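Glutathione transferase (Leptospira interrogans serovar Lai, PDB 3UBK) binds glutathione and probably catalyses its transfer onto electrophilic substrates. Local coordinates at residues N13-E24 with F151-H161. Numbering follows the deposited sequence.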
ATOM      1  N   ASN A  13      -7.305  11.606  -6.714  1.00 36.83           N
ATOM      2  CA  ASN A  13      -6.915  11.721  -5.314  1.00 37.53           C
ATOM      3  C   ASN A  13      -5.478  11.248  -5.012  1.00 40.74           C
ATOM      4  O   ASN A  13      -4.838  11.745  -4.076  1.00 33.83           O
ATOM      5  CB  ASN A  13      -7.943  11.093  -4.366  1.00 45.80           C
ATOM      6  CG  ASN A  13      -8.459   9.753  -4.849  1.00 54.20           C
ATOM      7  OD1 ASN A  13      -8.800   8.893  -4.035  1.00 58.64           O
ATOM      8  ND2 ASN A  13      -8.516   9.562  -6.168  1.00 53.06           N
ATOM      9  N   TYR A  14      -4.970  10.308  -5.805  1.00 35.97           N
ATOM     10  CA  TYR A  14      -3.582   9.861  -5.651  1.00 34.59           C
ATOM     11  C   TYR A  14      -2.586  10.923  -6.117  1.00 36.37           C
ATOM     12  O   TYR A  14      -1.525  11.079  -5.524  1.00 30.38           O
ATOM     13  CB  TYR A  14      -3.356   8.522  -6.366  1.00 33.70           C
ATOM     14  CG  TYR A  14      -4.138   7.431  -5.661  1.00 40.12           C
ATOM     15  CD1 TYR A  14      -5.434   7.113  -6.050  1.00 43.06           C
ATOM     16  CD2 TYR A  14      -3.607   6.776  -4.558  1.00 31.65           C
ATOM     17  CE1 TYR A  14      -6.169   6.134  -5.377  1.00 42.44           C
ATOM     18  CE2 TYR A  14      -4.331   5.797  -3.886  1.00 39.61           C
ATOM     19  CZ  TYR A  14      -5.615   5.485  -4.302  1.00 43.29           C
ATOM     20  OH  TYR A  14      -6.354   4.529  -3.636  1.00 52.92           O
ATOM     21  N   VAL A  15      -2.933  11.650  -7.172  1.00 31.34           N
ATOM     22  CA  VAL A  15      -2.126  12.798  -7.595  1.00 32.39           C
ATOM     23  C   VAL A  15      -2.146  13.827  -6.473  1.00 32.99           C
ATOM     24  O   VAL A  15      -1.104  14.360  -6.057  1.00 31.76           O
ATOM     25  CB  VAL A  15      -2.678  13.415  -8.925  1.00 31.82           C
ATOM     26  CG1 VAL A  15      -2.007  14.748  -9.238  1.00 33.24           C
ATOM     27  CG2 VAL A  15      -2.494  12.435 -10.072  1.00 34.40           C
ATOM     28  N   ASN A  16      -3.333  14.086  -5.944  1.00 28.69           N
ATOM     29  CA  ASN A  16      -3.478  15.102  -4.923  1.00 32.85           C
ATOM     30  C   ASN A  16      -2.759  14.746  -3.636  1.00 36.52           C
ATOM     31  O   ASN A  16      -2.198  15.622  -2.983  1.00 31.35           O
ATOM     32  CB  ASN A  16      -4.954  15.424  -4.674  1.00 34.61           C
ATOM     33  CG  ASN A  16      -5.557  16.178  -5.828  1.00 37.25           C
ATOM     34  OD1 ASN A  16      -4.829  16.764  -6.626  1.00 34.99           O
ATOM     35  ND2 ASN A  16      -6.872  16.153  -5.944  1.00 35.36           N
ATOM     36  N   LYS A  17      -2.788  13.468  -3.264  1.00 33.22           N
ATOM     37  CA  LYS A  17      -1.988  12.987  -2.142  1.00 30.20           C
ATOM     38  C   LYS A  17      -0.513  13.428  -2.281  1.00 32.27           C
ATOM     39  O   LYS A  17       0.088  13.954  -1.343  1.00 32.01           O
ATOM     40  CB  LYS A  17      -2.096  11.457  -2.061  1.00 31.10           C
ATOM     41  CG  LYS A  17      -1.113  10.759  -1.114  1.00 30.13           C
ATOM     42  CD  LYS A  17      -1.210   9.244  -1.380  1.00 33.28           C
ATOM     43  CE  LYS A  17      -0.246   8.407  -0.581  1.00 43.42           C
ATOM     44  NZ  LYS A  17      -0.245   7.009  -1.158  1.00 32.88           N
ATOM     45  N   VAL A  18       0.069  13.202  -3.450  1.00 29.54           N
ATOM     46  CA  VAL A  18       1.472  13.571  -3.697  1.00 32.15           C
ATOM     47  C   VAL A  18       1.657  15.099  -3.698  1.00 33.46           C
ATOM     48  O   VAL A  18       2.607  15.648  -3.115  1.00 33.01           O
ATOM     49  CB  VAL A  18       1.991  12.974  -5.030  1.00 31.54           C
ATOM     50  CG1 VAL A  18       3.349  13.576  -5.403  1.00 29.05           C
ATOM     51  CG2 VAL A  18       2.083  11.426  -4.949  1.00 24.54           C
ATOM     52  N   LYS A  19       0.724  15.786  -4.337  1.00 30.15           N
ATOM     53  CA  LYS A  19       0.762  17.241  -4.452  1.00 33.74           C
ATOM     54  C   LYS A  19       0.750  17.928  -3.080  1.00 30.44           C
ATOM     55  O   LYS A  19       1.455  18.923  -2.857  1.00 32.33           O
ATOM     56  CB  LYS A  19      -0.449  17.669  -5.293  1.00 35.09           C
ATOM     57  CG  LYS A  19      -0.328  18.957  -6.029  1.00 50.21           C
ATOM     58  CD  LYS A  19      -1.415  19.035  -7.107  1.00 44.60           C
ATOM     59  CE  LYS A  19      -1.762  20.478  -7.390  1.00 42.06           C
ATOM     60  NZ  LYS A  19      -2.786  20.615  -8.470  1.00 37.13           N
ATOM     61  N   LEU A  20      -0.059  17.411  -2.153  1.00 31.78           N
ATOM     62  CA  LEU A  20      -0.090  17.939  -0.799  1.00 29.36           C
ATOM     63  C   LEU A  20       1.293  17.910  -0.125  1.00 33.15           C
ATOM     64  O   LEU A  20       1.694  18.866   0.577  1.00 28.60           O
ATOM     65  CB  LEU A  20      -1.098  17.152   0.057  1.00 31.91           C
ATOM     66  CG  LEU A  20      -2.584  17.400  -0.205  1.00 31.03           C
ATOM     67  CD1 LEU A  20      -3.474  16.246   0.346  1.00 30.32           C
ATOM     68  CD2 LEU A  20      -3.001  18.753   0.380  1.00 29.25           C
ATOM     69  N   GLY A  21       2.013  16.808  -0.318  1.00 30.21           N
ATOM     70  CA  GLY A  21       3.347  16.650   0.267  1.00 31.89           C
ATOM     71  C   GLY A  21       4.351  17.598  -0.364  1.00 30.80           C
ATOM     72  O   GLY A  21       5.127  18.231   0.339  1.00 31.53           O
ATOM     73  N   ILE A  22       4.330  17.698  -1.690  1.00 30.15           N
ATOM     74  CA  ILE A  22       5.215  18.622  -2.416  1.00 27.43           C
ATOM     75  C   ILE A  22       4.978  20.073  -1.975  1.00 30.56           C
ATOM     76  O   ILE A  22       5.927  20.812  -1.688  1.00 30.87           O
ATOM     77  CB  ILE A  22       5.015  18.495  -3.945  1.00 29.84           C
ATOM     78  CG1 ILE A  22       5.606  17.174  -4.467  1.00 28.89           C
ATOM     79  CG2 ILE A  22       5.654  19.682  -4.703  1.00 29.96           C
ATOM     80  CD1 ILE A  22       5.173  16.804  -5.928  1.00 26.67           C
ATOM     81  N   LEU A  23       3.713  20.479  -1.930  1.00 31.73           N
ATOM     82  CA  LEU A  23       3.356  21.851  -1.565  1.00 30.44           C
ATOM     83  C   LEU A  23       3.746  22.167  -0.138  1.00 34.93           C
ATOM     84  O   LEU A  23       4.239  23.257   0.150  1.00 30.09           O
ATOM     85  CB  LEU A  23       1.849  22.080  -1.734  1.00 28.48           C
ATOM     86  CG  LEU A  23       1.422  22.154  -3.201  1.00 33.43           C
ATOM     87  CD1 LEU A  23      -0.113  22.152  -3.308  1.00 32.05           C
ATOM     88  CD2 LEU A  23       2.054  23.406  -3.853  1.00 37.93           C
ATOM     89  N   GLU A  24       3.521  21.215   0.763  1.00 29.78           N
ATOM     90  CA  GLU A  24       3.773  21.471   2.170  1.00 28.41           C
ATOM     91  C   GLU A  24       5.260  21.672   2.484  1.00 32.48           C
ATOM     92  O   GLU A  24       5.603  22.480   3.362  1.00 29.90           O
ATOM     93  CB  GLU A  24       3.171  20.360   3.033  1.00 30.09           C
ATOM     94  CG  GLU A  24       3.062  20.740   4.496  1.00 28.43           C
ATOM     95  CD  GLU A  24       1.984  21.800   4.762  1.00 33.95           C
ATOM     96  OE1 GLU A  24       1.129  22.063   3.885  1.00 33.44           O
ATOM     97  OE2 GLU A  24       1.983  22.350   5.871  1.00 34.34           O
ATOM     98  N   PHE A 151       2.162  18.057  10.476  1.00 29.13           N
ATOM     99  CA  PHE A 151       1.758  17.516   9.177  1.00 32.15           C
ATOM    100  C   PHE A 151       2.617  16.272   8.896  1.00 33.61           C
ATOM    101  O   PHE A 151       3.819  16.289   9.146  1.00 29.68           O
ATOM    102  CB  PHE A 151       2.022  18.582   8.119  1.00 29.60           C
ATOM    103  CG  PHE A 151       1.511  18.238   6.737  1.00 30.80           C
ATOM    104  CD1 PHE A 151       2.211  17.358   5.912  1.00 27.15           C
ATOM    105  CD2 PHE A 151       0.362  18.834   6.246  1.00 31.49           C
ATOM    106  CE1 PHE A 151       1.768  17.076   4.648  1.00 33.63           C
ATOM    107  CE2 PHE A 151      -0.084  18.561   4.971  1.00 35.34           C
ATOM    108  CZ  PHE A 151       0.614  17.680   4.168  1.00 33.67           C
ATOM    109  N   THR A 152       2.007  15.189   8.420  1.00 26.44           N
ATOM    110  CA  THR A 152       2.767  13.987   8.048  1.00 28.33           C
ATOM    111  C   THR A 152       2.211  13.397   6.786  1.00 31.05           C
ATOM    112  O   THR A 152       1.251  13.919   6.218  1.00 29.29           O
ATOM    113  CB  THR A 152       2.672  12.870   9.102  1.00 31.53           C
ATOM    114  OG1 THR A 152       1.317  12.406   9.168  1.00 30.05           O
ATOM    115  CG2 THR A 152       3.121  13.366  10.465  1.00 38.60           C
ATOM    116  N   LEU A 153       2.794  12.277   6.365  1.00 30.84           N
ATOM    117  CA  LEU A 153       2.275  11.509   5.231  1.00 26.79           C
ATOM    118  C   LEU A 153       0.779  11.211   5.403  1.00 29.32           C
ATOM    119  O   LEU A 153       0.015  11.165   4.431  1.00 31.74           O
ATOM    120  CB  LEU A 153       3.024  10.161   5.144  1.00 30.35           C
ATOM    121  CG  LEU A 153       2.383   9.169   4.159  1.00 34.11           C
ATOM    122  CD1 LEU A 153       2.603   9.663   2.724  1.00 35.34           C
ATOM    123  CD2 LEU A 153       2.928   7.740   4.327  1.00 38.82           C
ATOM    124  N   ALA A 154       0.367  10.943   6.629  1.00 27.92           N
ATOM    125  CA  ALA A 154      -1.030  10.579   6.843  1.00 33.15           C
ATOM    126  C   ALA A 154      -1.993  11.732   6.488  1.00 32.90           C
ATOM    127  O   ALA A 154      -3.155  11.493   6.165  1.00 32.49           O
ATOM    128  CB  ALA A 154      -1.245  10.103   8.275  1.00 29.46           C
ATOM    129  N   ASP A 155      -1.508  12.976   6.529  1.00 29.76           N
ATOM    130  CA  ASP A 155      -2.351  14.114   6.123  1.00 31.53           C
ATOM    131  C   ASP A 155      -2.473  14.197   4.613  1.00 30.90           C
ATOM    132  O   ASP A 155      -3.483  14.650   4.096  1.00 32.01           O
ATOM    133  CB  ASP A 155      -1.828  15.437   6.702  1.00 28.87           C
ATOM    134  CG  ASP A 155      -1.921  15.473   8.208  1.00 34.58           C
ATOM    135  OD1 ASP A 155      -3.049  15.620   8.720  1.00 29.83           O
ATOM    136  OD2 ASP A 155      -0.877  15.352   8.884  1.00 29.85           O
ATOM    137  N   CYS A 156      -1.436  13.775   3.898  1.00 31.15           N
ATOM    138  CA  CYS A 156      -1.521  13.728   2.441  1.00 30.17           C
ATOM    139  C   CYS A 156      -2.594  12.723   2.033  1.00 32.87           C
ATOM    140  O   CYS A 156      -3.467  13.011   1.211  1.00 35.61           O
ATOM    141  CB  CYS A 156      -0.180  13.322   1.844  1.00 29.63           C
ATOM    142  SG  CYS A 156       1.198  14.429   2.303  1.00 32.18           S
ATOM    143  N   SER A 157      -2.526  11.527   2.595  1.00 34.04           N
ATOM    144  CA  SER A 157      -3.525  10.505   2.317  0.50 31.59           C
ATOM    145  C   SER A 157      -4.891  10.915   2.870  1.00 30.88           C
ATOM    146  O   SER A 157      -5.907  10.815   2.194  1.00 36.52           O
ATOM    147  CB  SER A 157      -3.087   9.165   2.907  0.50 31.47           C
ATOM    148  OG  SER A 157      -1.978   8.655   2.194  0.50 24.35           O
ATOM    149  N   GLY A 158      -4.902  11.397   4.108  1.00 33.28           N
ATOM    150  CA  GLY A 158      -6.159  11.791   4.737  1.00 39.52           C
ATOM    151  C   GLY A 158      -6.915  12.871   3.971  1.00 44.32           C
ATOM    152  O   GLY A 158      -8.087  12.692   3.606  1.00 40.09           O
ATOM    153  N   PHE A 159      -6.254  13.998   3.712  1.00 35.49           N
ATOM    154  CA  PHE A 159      -6.941  15.113   3.075  1.00 36.74           C
ATOM    155  C   PHE A 159      -7.300  14.792   1.632  1.00 36.30           C
ATOM    156  O   PHE A 159      -8.388  15.124   1.161  1.00 37.08           O
ATOM    157  CB  PHE A 159      -6.108  16.402   3.146  1.00 30.07           C
ATOM    158  CG  PHE A 159      -6.869  17.631   2.716  1.00 36.08           C
ATOM    159  CD1 PHE A 159      -7.690  18.302   3.609  1.00 35.22           C
ATOM    160  CD2 PHE A 159      -6.760  18.112   1.422  1.00 37.31           C
ATOM    161  CE1 PHE A 159      -8.397  19.428   3.222  1.00 37.60           C
ATOM    162  CE2 PHE A 159      -7.467  19.238   1.020  1.00 37.46           C
ATOM    163  CZ  PHE A 159      -8.284  19.895   1.915  1.00 31.32           C
ATOM    164  N   ALA A 160      -6.376  14.150   0.922  1.00 31.54           N
ATOM    165  CA  ALA A 160      -6.609  13.776  -0.460  1.00 35.74           C
ATOM    166  C   ALA A 160      -7.778  12.782  -0.619  1.00 35.96           C
ATOM    167  O   ALA A 160      -8.655  12.983  -1.453  1.00 37.92           O
ATOM    168  CB  ALA A 160      -5.340  13.202  -1.058  1.00 32.96           C
ATOM    169  N   HIS A 161      -7.794  11.721   0.184  1.00 37.63           N
ATOM    170  CA  HIS A 161      -8.780  10.646   0.005  1.00 38.06           C
ATOM    171  C   HIS A 161     -10.115  10.917   0.703  1.00 39.71           C
ATOM    172  O   HIS A 161     -11.181  10.678   0.144  1.00 41.73           O
ATOM    173  CB  HIS A 161      -8.221   9.309   0.503  1.00 36.13           C
ATOM    174  CG  HIS A 161      -7.061   8.802  -0.293  1.00 35.45           C
ATOM    175  ND1 HIS A 161      -7.101   8.664  -1.665  1.00 40.22           N
ATOM    176  CD2 HIS A 161      -5.834   8.374   0.092  1.00 35.49           C
ATOM    177  CE1 HIS A 161      -5.943   8.191  -2.092  1.00 46.86           C
ATOM    178  NE2 HIS A 161      -5.159   7.997  -1.044  1.00 39.33           N
TER
HETATM  179  O   HOH W   1      -8.331  14.884  -3.574  1.00 42.91           O
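Tyr14 meets His161 edge to face: CE1 of the imidazole stands over the rim of the tyrosine ring, 3.4 Å from Tyr14 CE2, with the two planes 62° apart. Beyond this pair, His161 NE2 is hydrogen-bonded to Glu100. Two residues on, a water bridges the helices, donating to Ala160 O and accepting from Asn16 ND2. Lys17 is a knob among Cys156, Ser157, Ala160 and His161. With CG anti to the backbone N (chi1 169°) and the chain extended, its CE passes 3.3 Å from Ser157 OG, itself hydrogen-bonded to Ser96 OG, and the buried ammonium ends in a salt bridge to Glu100 and a hydrogen bond to Ser64, a glutathione-binding residue. Ala160 is the return knob, among Asn13, Asn16, Lys17 and Leu20. Leu20 CD1 lies 3.8 Å from Phe159 CB, while Gly21 lets Cys156 SG come within 3.6 Å of its N. Glu24 CG sits 3.5 Å above the centre of the Phe151 ring, a CH-pi contact; a bend at chi2 (71°) turns the carboxylate flat against the ring, and OE2 makes a salt bridge to Lys195. Asp155 CB backs the opposite face. Together these contacts join the thioredoxin-like N-terminal domain to the all-helical C-terminal domain, the interdomain packing of the glutathione transferase fold.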